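Local coordinates for protein arylamine n-acetyltransferase (Mycobacterium smegmatis, PDB 1W5R) that belongs to the enzymes that catalyse acetyl transfer to arylamines, in this family from acetyl-CoA, here as an active-site variant, at residues 152-157 against 219-224; 144-149 against 159-164. The protein carries 1 engineered substitution. One frame throughout, in Å; residues are numbered along the deposited sequence.

Interaction 1. Residues 152-157 against 219-224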
loop_
_atom_site.group_PDB
_atom_site.type_symbol
_atom_site.label_atom_id
_atom_site.label_comp_id
_atom_site.label_asym_id
_atom_site.label_seq_id
_atom_site.Cartn_x
_atom_site.Cartn_y
_atom_site.Cartn_z
ATOM N N THR A 152 9.719 14.011 18.056
ATOM C CA THR A 152 8.280 14.284 17.975
ATOM C C THR A 152 7.526 12.956 18.117
ATOM O O THR A 152 8.144 11.904 18.373
ATOM C CB THR A 152 7.904 14.940 16.613
ATOM O OG1 THR A 152 7.979 13.963 15.558
ATOM C CG2 THR A 152 8.828 16.129 16.302
ATOM N N ARG A 153 6.204 12.990 17.923
ATOM C CA ARG A 153 5.399 11.759 17.911
ATOM C C ARG A 153 5.776 10.825 16.758
ATOM O O ARG A 153 5.439 9.639 16.779
ATOM C CB ARG A 153 3.891 12.048 17.845
ATOM C CG ARG A 153 3.304 12.809 19.015
ATOM C CD ARG A 153 1.782 12.769 18.996
ATOM N NE ARG A 153 1.207 13.270 17.742
ATOM C CZ ARG A 153 0.346 12.607 16.969
ATOM N NH1 ARG A 153 -0.088 11.388 17.279
ATOM N NH2 ARG A 153 -0.103 13.179 15.863
ATOM N N HIS A 154 6.460 11.367 15.751
ATOM C CA HIS A 154 6.867 10.611 14.573
ATOM C C HIS A 154 8.378 10.760 14.396
ATOM O O HIS A 154 9.123 10.265 15.252
ATOM C CB HIS A 154 6.040 11.027 13.339
ATOM C CG HIS A 154 4.568 10.823 13.527
ATOM N ND1 HIS A 154 3.849 9.841 12.885
ATOM C CD2 HIS A 154 3.695 11.448 14.355
ATOM C CE1 HIS A 154 2.585 9.897 13.279
ATOM N NE2 HIS A 154 2.468 10.865 14.170
ATOM N N GLU A 155 8.831 11.445 13.345
ATOM C CA GLU A 155 10.266 11.534 13.020
ATOM C C GLU A 155 10.918 12.668 13.795
ATOM O O GLU A 155 10.236 13.588 14.250
ATOM C CB GLU A 155 10.492 11.814 11.518
ATOM C CG GLU A 155 9.727 10.949 10.563
ATOM C CD GLU A 155 8.374 11.535 10.189
ATOM O OE1 GLU A 155 7.804 12.329 10.966
ATOM O OE2 GLU A 155 7.863 11.156 9.125
ATOM N N PRO A 156 12.252 12.621 13.934
ATOM C CA PRO A 156 12.958 13.794 14.436
ATOM C C PRO A 156 12.847 14.999 13.486
ATOM O O PRO A 156 12.844 14.834 12.257
ATOM C CB PRO A 156 14.417 13.336 14.506
ATOM C CG PRO A 156 14.393 11.860 14.376
ATOM C CD PRO A 156 13.144 11.464 13.692
ATOM N N TYR A 157 12.745 16.189 14.068
ATOM C CA TYR A 157 12.793 17.448 13.307
ATOM C C TYR A 157 13.903 18.328 13.861
ATOM O O TYR A 157 14.401 18.086 14.963
ATOM C CB TYR A 157 11.460 18.215 13.370
ATOM C CG TYR A 157 10.353 17.692 12.473
ATOM C CD1 TYR A 157 9.853 16.392 12.610
ATOM C CD2 TYR A 157 9.779 18.518 11.500
ATOM C CE1 TYR A 157 8.821 15.912 11.790
ATOM C CE2 TYR A 157 8.732 18.057 10.687
ATOM C CZ TYR A 157 8.273 16.757 10.831
ATOM O OH TYR A 157 7.247 16.294 10.045
ATOM N N ASP A 219 0.030 6.172 13.913
ATOM C CA ASP A 219 0.834 5.138 13.241
ATOM C C ASP A 219 1.345 5.505 11.864
ATOM O O ASP A 219 2.287 4.883 11.373
ATOM C CB ASP A 219 0.035 3.844 13.095
ATOM C CG ASP A 219 -0.288 3.202 14.422
ATOM O OD1 ASP A 219 0.538 3.292 15.353
ATOM O OD2 ASP A 219 -1.371 2.585 14.519
ATOM N N ALA A 220 0.731 6.491 11.213
ATOM C CA ALA A 220 1.080 6.703 9.807
ATOM C C ALA A 220 0.775 8.102 9.304
ATOM O O ALA A 220 -0.149 8.740 9.790
ATOM C CB ALA A 220 0.383 5.674 8.917
ATOM N N ARG A 221 1.541 8.527 8.305
ATOM C CA ARG A 221 1.248 9.749 7.554
ATOM C C ARG A 221 0.620 9.358 6.231
ATOM O O ARG A 221 1.151 8.492 5.529
ATOM C CB ARG A 221 2.527 10.542 7.299
ATOM C CG ARG A 221 3.222 11.013 8.572
ATOM C CD ARG A 221 4.548 11.697 8.248
ATOM N NE ARG A 221 5.195 12.311 9.417
ATOM C CZ ARG A 221 4.817 13.471 9.965
ATOM N NH1 ARG A 221 3.782 14.147 9.468
ATOM N NH2 ARG A 221 5.471 13.958 11.018
ATOM N N TYR A 222 -0.486 10.013 5.888
ATOM C CA TYR A 222 -1.200 9.759 4.639
ATOM C C TYR A 222 -1.163 10.993 3.773
ATOM O O TYR A 222 -1.523 12.075 4.230
ATOM C CB TYR A 222 -2.665 9.404 4.929
ATOM C CG TYR A 222 -2.809 8.141 5.736
ATOM C CD1 TYR A 222 -2.712 8.169 7.126
ATOM C CD2 TYR A 222 -3.036 6.916 5.106
ATOM C CE1 TYR A 222 -2.841 7.008 7.868
ATOM C CE2 TYR A 222 -3.161 5.741 5.846
ATOM C CZ TYR A 222 -3.070 5.795 7.222
ATOM O OH TYR A 222 -3.177 4.632 7.965
ATOM N N ASN A 223 -0.715 10.831 2.527
ATOM C CA ASN A 223 -0.659 11.963 1.612
ATOM C C ASN A 223 -1.090 11.575 0.214
ATOM O O ASN A 223 -0.397 10.796 -0.456
ATOM C CB ASN A 223 0.721 12.601 1.550
ATOM C CG ASN A 223 0.687 13.914 0.799
ATOM O OD1 ASN A 223 0.099 14.869 1.266
ATOM N ND2 ASN A 223 1.253 13.939 -0.397
ATOM N N LEU A 224 -2.229 12.116 -0.199
ATOM C CA LEU A 224 -2.785 11.876 -1.529
ATOM C C LEU A 224 -2.443 13.058 -2.426
ATOM O O LEU A 224 -2.732 14.197 -2.071
ATOM C CB LEU A 224 -4.308 11.756 -1.418
ATOM C CG LEU A 224 -5.102 11.567 -2.719
ATOM C CD1 LEU A 224 -4.929 10.125 -3.225
ATOM C CD2 LEU A 224 -6.586 11.868 -2.527
#

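Interaction 2. Residues 144-149 against 159-164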
loop_
_atom_site.group_PDB
_atom_site.type_symbol
_atom_site.label_atom_id
_atom_site.label_comp_id
_atom_site.label_asym_id
_atom_site.label_seq_id
_atom_site.Cartn_x
_atom_site.Cartn_y
_atom_site.Cartn_z
ATOM N N LEU A 144 10.948 26.455 19.701
ATOM C CA LEU A 144 11.396 27.351 18.631
ATOM C C LEU A 144 12.805 27.816 19.038
ATOM O O LEU A 144 13.025 28.903 19.587
ATOM C CB LEU A 144 10.399 28.518 18.445
ATOM C CG LEU A 144 10.527 29.352 17.164
ATOM C CD1 LEU A 144 11.454 28.665 16.159
ATOM C CD2 LEU A 144 9.161 29.579 16.532
ATOM N N GLU A 145 13.724 26.937 18.788
ATOM C CA GLU A 145 15.101 27.057 19.180
ATOM C C GLU A 145 15.971 26.393 18.124
ATOM O O GLU A 145 15.822 25.196 17.849
ATOM C CB GLU A 145 15.284 26.410 20.550
ATOM C CG GLU A 145 16.675 26.496 21.147
ATOM C CD GLU A 145 16.940 25.456 22.236
ATOM O OE1 GLU A 145 18.135 25.230 22.547
ATOM O OE2 GLU A 145 15.965 24.893 22.768
ATOM N N ALA A 146 16.864 27.165 17.522
ATOM C CA ALA A 146 17.736 26.613 16.510
ATOM C C ALA A 146 18.850 25.796 17.108
ATOM O O ALA A 146 19.423 26.148 18.138
ATOM C CB ALA A 146 18.315 27.733 15.633
ATOM N N GLY A 147 19.173 24.684 16.449
ATOM C CA GLY A 147 20.312 23.853 16.837
ATOM C C GLY A 147 19.994 22.388 17.095
ATOM O O GLY A 147 20.431 21.515 16.337
ATOM N N PRO A 148 19.250 22.101 18.178
ATOM C CA PRO A 148 19.065 20.693 18.548
ATOM C C PRO A 148 18.110 19.911 17.654
ATOM O O PRO A 148 17.106 20.444 17.157
ATOM C CB PRO A 148 18.472 20.759 19.964
ATOM C CG PRO A 148 18.528 22.198 20.387
ATOM C CD PRO A 148 18.594 23.012 19.135
ATOM N N VAL A 149 18.424 18.639 17.464
ATOM C CA VAL A 149 17.476 17.690 16.916
ATOM C C VAL A 149 16.427 17.431 17.982
ATOM O O VAL A 149 16.759 17.164 19.149
ATOM C CB VAL A 149 18.161 16.375 16.534
ATOM C CG1 VAL A 149 17.127 15.298 16.231
ATOM C CG2 VAL A 149 19.084 16.581 15.350
ATOM N N LEU A 159 15.300 22.671 13.839
ATOM C CA LEU A 159 15.375 24.059 13.396
ATOM C C LEU A 159 16.831 24.483 13.340
ATOM O O LEU A 159 17.618 24.181 14.239
ATOM C CB LEU A 159 14.611 24.992 14.337
ATOM C CG LEU A 159 13.085 24.933 14.260
ATOM C CD1 LEU A 159 12.444 25.586 15.485
ATOM C CD2 LEU A 159 12.578 25.585 12.967
ATOM N N THR A 160 17.196 25.154 12.261
ATOM C CA THR A 160 18.484 25.846 12.169
ATOM C C THR A 160 18.190 27.281 11.756
ATOM O O THR A 160 17.088 27.586 11.286
ATOM C CB THR A 160 19.433 25.180 11.159
ATOM O OG1 THR A 160 18.778 25.030 9.892
ATOM C CG2 THR A 160 19.880 23.811 11.655
ATOM N N ARG A 161 19.138 28.185 11.963
ATOM C CA ARG A 161 18.913 29.552 11.533
ATOM C C ARG A 161 20.171 30.250 11.052
ATOM O O ARG A 161 21.289 29.952 11.513
ATOM C CB ARG A 161 18.231 30.367 12.637
ATOM C CG ARG A 161 19.116 30.758 13.813
ATOM C CD ARG A 161 18.339 31.566 14.846
ATOM N NE ARG A 161 19.174 31.897 16.005
ATOM C CZ ARG A 161 20.009 32.934 16.059
ATOM N NH1 ARG A 161 20.161 33.738 15.015
ATOM N NH2 ARG A 161 20.714 33.143 17.166
ATOM N N HIS A 162 19.966 31.159 10.105
ATOM C CA HIS A 162 20.952 32.157 9.718
ATOM C C HIS A 162 20.280 33.479 10.028
ATOM O O HIS A 162 19.304 33.839 9.359
ATOM C CB HIS A 162 21.217 32.058 8.220
ATOM C CG HIS A 162 22.122 30.929 7.835
ATOM N ND1 HIS A 162 22.633 30.791 6.563
ATOM C CD2 HIS A 162 22.631 29.904 8.560
ATOM C CE1 HIS A 162 23.413 29.726 6.518
ATOM N NE2 HIS A 162 23.427 29.168 7.715
ATOM N N GLY A 163 20.764 34.184 11.048
ATOM C CA GLY A 163 20.083 35.395 11.532
ATOM C C GLY A 163 18.672 35.011 11.964
ATOM O O GLY A 163 18.495 34.046 12.699
ATOM N N ASP A 164 17.663 35.752 11.505
ATOM C CA ASP A 164 16.279 35.394 11.837
ATOM C C ASP A 164 15.629 34.441 10.819
ATOM O O ASP A 164 14.479 34.064 11.002
ATOM C CB ASP A 164 15.397 36.630 12.072
ATOM C CG ASP A 164 14.074 36.286 12.756
ATOM O OD1 ASP A 164 14.075 35.523 13.747
ATOM O OD2 ASP A 164 13.024 36.775 12.288
HETATM O O HOH W 1 15.642 22.637 16.772
HETATM O O HOH W 2 17.248 29.903 18.103
#

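Interaction 1. Residues 152-157 against 219-224
R221 reaches from strand 220-225 of the five-stranded antiparallel sheet to E155, so that a side-on salt bridge joins this strand to the loop just before strand 157-162 of the other sheet of the arylamine N-acetyltransferase fold. The arginine chain is extended from CG to NE and comes from the direction opposite to E155. Carboxylate and guanidinium are nearly coplanar, their planes 20° apart, and each oxygen uses its syn lone pair. R221 NH2 meets E155 OE1 at 2.8 Å, within the guanidinium plane, whereas E155 OE2, which R221 NE reaches at 2.9 Å, is tilted out of that plane. A weak third bond from R221 NE to E155 OE1 makes that oxygen shared. In E155 a bend about CB-CG (chi2 91°) brings both oxygens edge-on to the arginine.

H154 and Y157 complete the setting. H154 puts ND1 over one face of the guanidinium, with the two planes 50° apart, and its CB lies 3.8 Å from R221 NH2. Y157 brings its hydroxyl to R221 NH2, which sits near the plane of the tyrosine ring at its edge; the angle is too poor for a hydrogen bond, and the hydroxyl pairs instead with the backbone of Q136. R221 NH1 is taken by the carbonyls of G135 and T137, so bonds on several sides fix the rotation of this buried guanidinium. Within the loop, T152 forms an ST turn: its OG1 accepts from H154 N at 3.0 Å and donates to E155 O at 2.6 Å.

Interaction 2. Residues 144-149 against 159-164
The A146 methyl rests on the aliphatic part of R161, 3.6 Å from its CG. A water beside this pair accepts from A146 N at 2.8 Å and, weakly, from R161 NE. L159 turns its CD1 methyl against CD1 of L144, the leucine side chains approaching at a slant. The modelled separation of those two methyl carbons, 3.3 Å, is doubtful and may reflect the nearly eclipsed chi2 of the partly exposed L144. L144 has CG anti to the backbone N (chi1 -166°), and although its CB leaves the backbone away from strand 157-162, the branch bearing CD1 returns to meet L159. Nearer its backbone, L159 sets CB 3.7 Å from E145 O, so the side chain also packs along the backbone of the loop. F182 of strand 175-182 touches both leucines, which places this apolar pair against the sheet.

The loop links strands 142-143 and 149-150, the two outermost strands of the eight-stranded antiparallel sheet. It crosses over strand 157-162 at A146 and G147, then turns to lead into strand 149-150. One direct backbone bond ties them: G147 N donates to L159 O at 2.7 Å and is nearly straight, 171° at the hydrogen. The same carbonyl receives a CA-H...O contact from A146. G147, at a phi of 125°, takes a backbone shape that calls for glycine.

P148 O and L159 N are too far apart to bond directly, at 4.4 Å, and another water sits between them, donating to P148 O and also to E145 O while accepting from L159 N at 3.0 Å. The R161 chain runs extended from CG to NE, and R161 NH1 donates to G163 O at 2.9 Å, approaching from above the carbonyl plane.

How the interactions relate
The centres of interactions 1 and 2 lie about 21 Å apart, and their segments alternate along the chain: 144-149, 152-157, 159-164, then 219-224 after a long intervening stretch. Segment 144-149 passes from one end strand of the eight-stranded sheet, 142-143, to the other, 149-150, which pairs with 157-162. Interaction 2 lies near the surface, some 21 Å from the chain centre; interaction 1, at 13 Å, connects the loop between 149-150 and 157-162 to the five-stranded sheet. The two meet where P156 CB packs on V149 CG1 at 3.8 Å. The end-to-end link is consistent with the larger sheet curling round into the barrel-like second domain of the arylamine N-acetyltransferase fold.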